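Local structure of OBCA, Oxalate Biosynthetic Component A (Burkholderia glumae, 4NNB) at residues 402-405 / 406-410; 411-415 / 416-420. The protein belongs to a family of TIM-barrel enzymes, with a separate N-terminal domain, and is modelled with a magnesium ion and an oxaloacetate ion. All coordinates share one frame; numbering follows the deposited sequence.

Contact 1 of 2, residues 402-405 / 406-410; sequences VVRE and EISSL
Val-403 and Ile-407 meet on the inward side of helix 401-413, one turn apart, and this is the close-packed part of the contact. The nearest side-chain carbons, Val-403 CG1 and Ile-407 CD1, lie 4.3 Å apart, while Ile-407 CG1 sits 3.5 Å from the Val-403 carbonyl O. That same oxygen of Val-403, O, accepts from Ile-407 N at 3.0 Å, with an N-H...O angle of 155° and the donor in the carbonyl plane. Ile-407 is buried: beyond this pair its side chain packs on Ile-399, Met-454 and Leu-457, whereas Val-403 reaches Gln-429 of helix 416-440.

The pattern is that of a regular alpha-helix, in which i to i+4 bonds join each residue to the next turn: Ser-408 N to Arg-404 O at 3.0 Å and Ser-409 N to Glu-405 O at 3.1 Å follow in step, while Glu-406 N to Val-402 O is weak. Helix 401-413 lies in the connection between the parallel strands 373-378 and 444-449, consistent with the helical layer round a TIM barrel.

Away from the apolar pair the side chains are polar and more loosely joined. Arg-404 begins with CG anti to its own backbone N (chi1 -160°), then bends at chi2 and chi3, which swings the guanidinium out beside the helix. There its NH2 donates to Ser-408 OG at 3.2 Å; the serine oxygen lies at the edge of the guanidinium, 16° out of its plane. The other terminal nitrogen, NH1, forms a salt bridge with Asp-382, so the group is held from two directions. Glu-405 turns back toward the preceding turn, where OE2 pairs with Arg-401. The exposed Glu-406 runs outward in an extended chain, with its CB 3.4 Å from Val-403 O.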
loop_
_atom_site.group_PDB
_atom_site.type_symbol
_atom_site.label_atom_id
_atom_site.label_comp_id
_atom_site.label_asym_id
_atom_site.label_seq_id
_atom_site.Cartn_x
_atom_site.Cartn_y
_atom_site.Cartn_z
ATOM N N VAL A 402 7.918 19.962 7.410
ATOM C CA VAL A 402 9.301 20.295 7.762
ATOM C C VAL A 402 9.870 19.311 8.786
ATOM O O VAL A 402 11.041 18.920 8.698
ATOM C CB VAL A 402 9.457 21.752 8.255
ATOM C CG1 VAL A 402 9.165 22.719 7.130
ATOM C CG2 VAL A 402 8.547 22.034 9.436
ATOM N N VAL A 403 9.037 18.899 9.738
ATOM C CA VAL A 403 9.444 17.913 10.728
ATOM C C VAL A 403 9.524 16.525 10.088
ATOM O O VAL A 403 10.455 15.760 10.353
ATOM C CB VAL A 403 8.497 17.892 11.943
ATOM C CG1 VAL A 403 8.911 16.805 12.930
ATOM C CG2 VAL A 403 8.480 19.253 12.631
ATOM N N ARG A 404 8.561 16.211 9.228
ATOM C CA ARG A 404 8.566 14.927 8.521
ATOM C C ARG A 404 9.821 14.757 7.655
ATOM O O ARG A 404 10.399 13.668 7.589
ATOM C CB ARG A 404 7.314 14.789 7.649
ATOM C CG ARG A 404 6.984 13.356 7.257
ATOM C CD ARG A 404 6.975 13.202 5.748
ATOM N NE ARG A 404 8.321 13.204 5.226
ATOM C CZ ARG A 404 8.721 13.853 4.139
ATOM N NH1 ARG A 404 7.874 14.575 3.421
ATOM N NH2 ARG A 404 9.983 13.769 3.775
ATOM N N GLU A 405 10.225 15.830 6.980
ATOM C CA GLU A 405 11.450 15.811 6.182
ATOM C C GLU A 405 12.686 15.508 7.047
ATOM O O GLU A 405 13.587 14.787 6.618
ATOM C CB GLU A 405 11.610 17.123 5.401
ATOM C CG GLU A 405 10.588 17.280 4.267
ATOM C CD GLU A 405 10.605 18.654 3.623
ATOM O OE1 GLU A 405 11.074 19.620 4.258
ATOM O OE2 GLU A 405 10.147 18.768 2.475
ATOM N N GLU A 406 12.711 16.035 8.268
ATOM C CA GLU A 406 13.802 15.769 9.203
ATOM C C GLU A 406 13.801 14.301 9.617
ATOM O O GLU A 406 14.860 13.671 9.726
ATOM C CB GLU A 406 13.687 16.679 10.437
ATOM C CG GLU A 406 14.880 16.612 11.403
ATOM C CD GLU A 406 14.897 17.761 12.417
ATOM O OE1 GLU A 406 14.080 18.702 12.287
ATOM O OE2 GLU A 406 15.736 17.724 13.343
ATOM N N ILE A 407 12.604 13.762 9.836
ATOM C CA ILE A 407 12.435 12.356 10.191
ATOM C C ILE A 407 12.949 11.419 9.090
ATOM O O ILE A 407 13.650 10.444 9.381
ATOM C CB ILE A 407 10.959 12.035 10.534
ATOM C CG1 ILE A 407 10.592 12.620 11.896
ATOM C CG2 ILE A 407 10.715 10.542 10.541
ATOM C CD1 ILE A 407 9.098 12.584 12.191
ATOM N N SER A 408 12.610 11.717 7.837
ATOM C CA SER A 408 13.069 10.911 6.708
ATOM C C SER A 408 14.598 10.946 6.600
ATOM O O SER A 408 15.239 9.923 6.347
ATOM C CB SER A 408 12.429 11.392 5.400
ATOM O OG SER A 408 11.019 11.219 5.428
ATOM N N SER A 409 15.170 12.128 6.804
ATOM C CA SER A 409 16.621 12.291 6.808
ATOM C C SER A 409 17.284 11.440 7.894
ATOM O O SER A 409 18.256 10.727 7.636
ATOM C CB SER A 409 16.978 13.766 6.994
ATOM O OG SER A 409 18.375 13.930 7.155
ATOM N N LEU A 410 16.743 11.511 9.106
ATOM C CA LEU A 410 17.253 10.729 10.222
ATOM C C LEU A 410 17.162 9.216 9.989
ATOM O O LEU A 410 18.112 8.481 10.296
ATOM C CB LEU A 410 16.556 11.130 11.522
ATOM C CG LEU A 410 16.935 12.503 12.081
ATOM C CD1 LEU A 410 15.838 13.019 12.982
ATOM C CD2 LEU A 410 18.241 12.423 12.856
#

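Contact 2 of 2, residues 411-415 / 416-420; sequences LADES and ADSHR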
loop_
_atom_site.group_PDB
_atom_site.type_symbol
_atom_site.label_atom_id
_atom_site.label_comp_id
_atom_site.label_asym_id
_atom_site.label_seq_id
_atom_site.Cartn_x
_atom_site.Cartn_y
_atom_site.Cartn_z
ATOM N N LEU A 411 16.038 8.747 9.446
ATOM C CA LEU A 411 15.879 7.319 9.157
ATOM C C LEU A 411 16.899 6.878 8.100
ATOM O O LEU A 411 17.362 5.740 8.106
ATOM C CB LEU A 411 14.445 6.984 8.722
ATOM C CG LEU A 411 13.364 7.034 9.811
ATOM C CD1 LEU A 411 11.963 6.885 9.236
ATOM C CD2 LEU A 411 13.603 5.985 10.896
ATOM N N ALA A 412 17.266 7.799 7.215
ATOM C CA ALA A 412 18.252 7.515 6.177
ATOM C C ALA A 412 19.679 7.335 6.731
ATOM O O ALA A 412 20.538 6.764 6.058
ATOM C CB ALA A 412 18.221 8.594 5.107
ATOM N N ASP A 413 19.927 7.819 7.948
ATOM C CA ASP A 413 21.236 7.664 8.582
ATOM C C ASP A 413 21.489 6.206 8.940
ATOM O O ASP A 413 22.624 5.739 8.900
ATOM C CB ASP A 413 21.338 8.500 9.862
ATOM C CG ASP A 413 21.422 9.985 9.596
ATOM O OD1 ASP A 413 21.813 10.392 8.480
ATOM O OD2 ASP A 413 21.105 10.755 10.526
ATOM N N GLU A 414 20.421 5.504 9.307
ATOM C CA GLU A 414 20.500 4.116 9.756
ATOM C C GLU A 414 21.378 3.936 10.994
ATOM O O GLU A 414 22.096 2.941 11.118
ATOM C CB GLU A 414 20.977 3.194 8.633
ATOM C CG GLU A 414 20.067 3.171 7.426
ATOM C CD GLU A 414 20.289 1.941 6.573
ATOM O OE1 GLU A 414 21.212 1.956 5.727
ATOM O OE2 GLU A 414 19.545 0.953 6.754
ATOM N N SER A 415 21.312 4.897 11.910
ATOM C CA SER A 415 22.028 4.789 13.177
ATOM C C SER A 415 21.042 4.781 14.344
ATOM O O SER A 415 19.946 5.339 14.246
ATOM C CB SER A 415 23.054 5.917 13.321
ATOM O OG SER A 415 22.434 7.187 13.409
ATOM N N ALA A 416 21.426 4.135 15.442
ATOM C CA ALA A 416 20.548 3.985 16.598
ATOM C C ALA A 416 20.210 5.322 17.253
ATOM O O ALA A 416 19.121 5.484 17.817
ATOM C CB ALA A 416 21.157 3.030 17.616
ATOM N N ASP A 417 21.139 6.273 17.182
ATOM C CA ASP A 417 20.900 7.612 17.712
ATOM C C ASP A 417 19.877 8.365 16.860
ATOM O O ASP A 417 18.945 8.985 17.385
ATOM C CB ASP A 417 22.198 8.424 17.766
ATOM C CG ASP A 417 23.005 8.167 19.025
ATOM O OD1 ASP A 417 22.470 7.543 19.963
ATOM O OD2 ASP A 417 24.173 8.610 19.077
ATOM N N SER A 418 20.075 8.325 15.544
ATOM C CA SER A 418 19.183 9.004 14.612
ATOM C C SER A 418 17.772 8.450 14.695
ATOM O O SER A 418 16.804 9.212 14.690
ATOM C CB SER A 418 19.703 8.889 13.183
ATOM O OG SER A 418 20.704 9.855 12.931
ATOM N N HIS A 419 17.653 7.127 14.767
ATOM C CA HIS A 419 16.348 6.504 14.929
ATOM C C HIS A 419 15.656 7.083 16.158
ATOM O O HIS A 419 14.474 7.431 16.111
ATOM C CB HIS A 419 16.468 4.983 15.050
ATOM C CG HIS A 419 15.161 4.287 15.293
ATOM N ND1 HIS A 419 14.366 3.811 14.273
ATOM C CD2 HIS A 419 14.518 3.985 16.446
ATOM C CE1 HIS A 419 13.287 3.244 14.788
ATOM N NE2 HIS A 419 13.356 3.335 16.103
ATOM N N ARG A 420 16.399 7.212 17.254
ATOM C CA ARG A 420 15.803 7.716 18.489
ATOM C C ARG A 420 15.365 9.181 18.377
ATOM O O ARG A 420 14.311 9.550 18.900
ATOM C CB ARG A 420 16.711 7.466 19.700
ATOM C CG ARG A 420 16.332 6.201 20.466
ATOM C CD ARG A 420 17.180 5.992 21.716
ATOM N NE ARG A 420 18.409 5.249 21.435
ATOM C CZ ARG A 420 19.606 5.808 21.293
ATOM N NH1 ARG A 420 19.745 7.122 21.416
ATOM N NH2 ARG A 420 20.666 5.058 21.032
#
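Ser-415 OG accepts a weak, 3.4 Å bond from Ser-418 N, capping the helix that Ala-416 opens; chi1 of 65° places OG between the backbone N and carbonyl carbon of Ser-415. Asp-417 turns its carboxylate away from 411-415 and along its own helix, where OD1 accepts from both terminal nitrogens of Arg-420, with NH1 at 3.1 Å in a salt bridge. Ser-418 points back at the preceding segment, and its OG donates to Asp-413 OD2 at 2.6 Å, using the anti lone pair of that oxygen.

Helix 401-413 ends here: Glu-414 leaves it with a positive phi of 60°, and Ser-415 becomes the N-cap of helix 416-440. These two residues make the whole connection between helices that run roughly antiparallel, a helical hairpin. His-419 adds a straighter link, its N donating to Ser-415 O at 3.0 Å and 169°. Its ring meets Leu-411 obliquely, His-419 ND1 being 4.1 Å from Leu-411 CD2; both side chains also touch Leu-457, and NE2 is hydrogen-bonded to Asp-460. Arg-420 lays one guanidinium face against Ala-416 O, 3.5 Å above the plane.

Contacts 1 and 2 follow in series along the chain, 402-410 and then 411-420, with centres about 11 Å apart and both on the same side of the chain's centre. They share helix 401-413: contact 1 lies wholly within it, whereas contact 2 includes its last turn and the start of helix 416-440. The two meet directly where Leu-410 O packs on Ser-418 CB at 3.3 Å. Leu-410 also touches Arg-421 and Leu-425, placing the second helix against the first. Leu-457 receives side chains from both contacts, Ile-407 in one and Leu-411 and His-419 in the other. They form a surface helical hairpin in the chain leading from strand 373-378 to strand 444-449, parallel neighbours in the sheet.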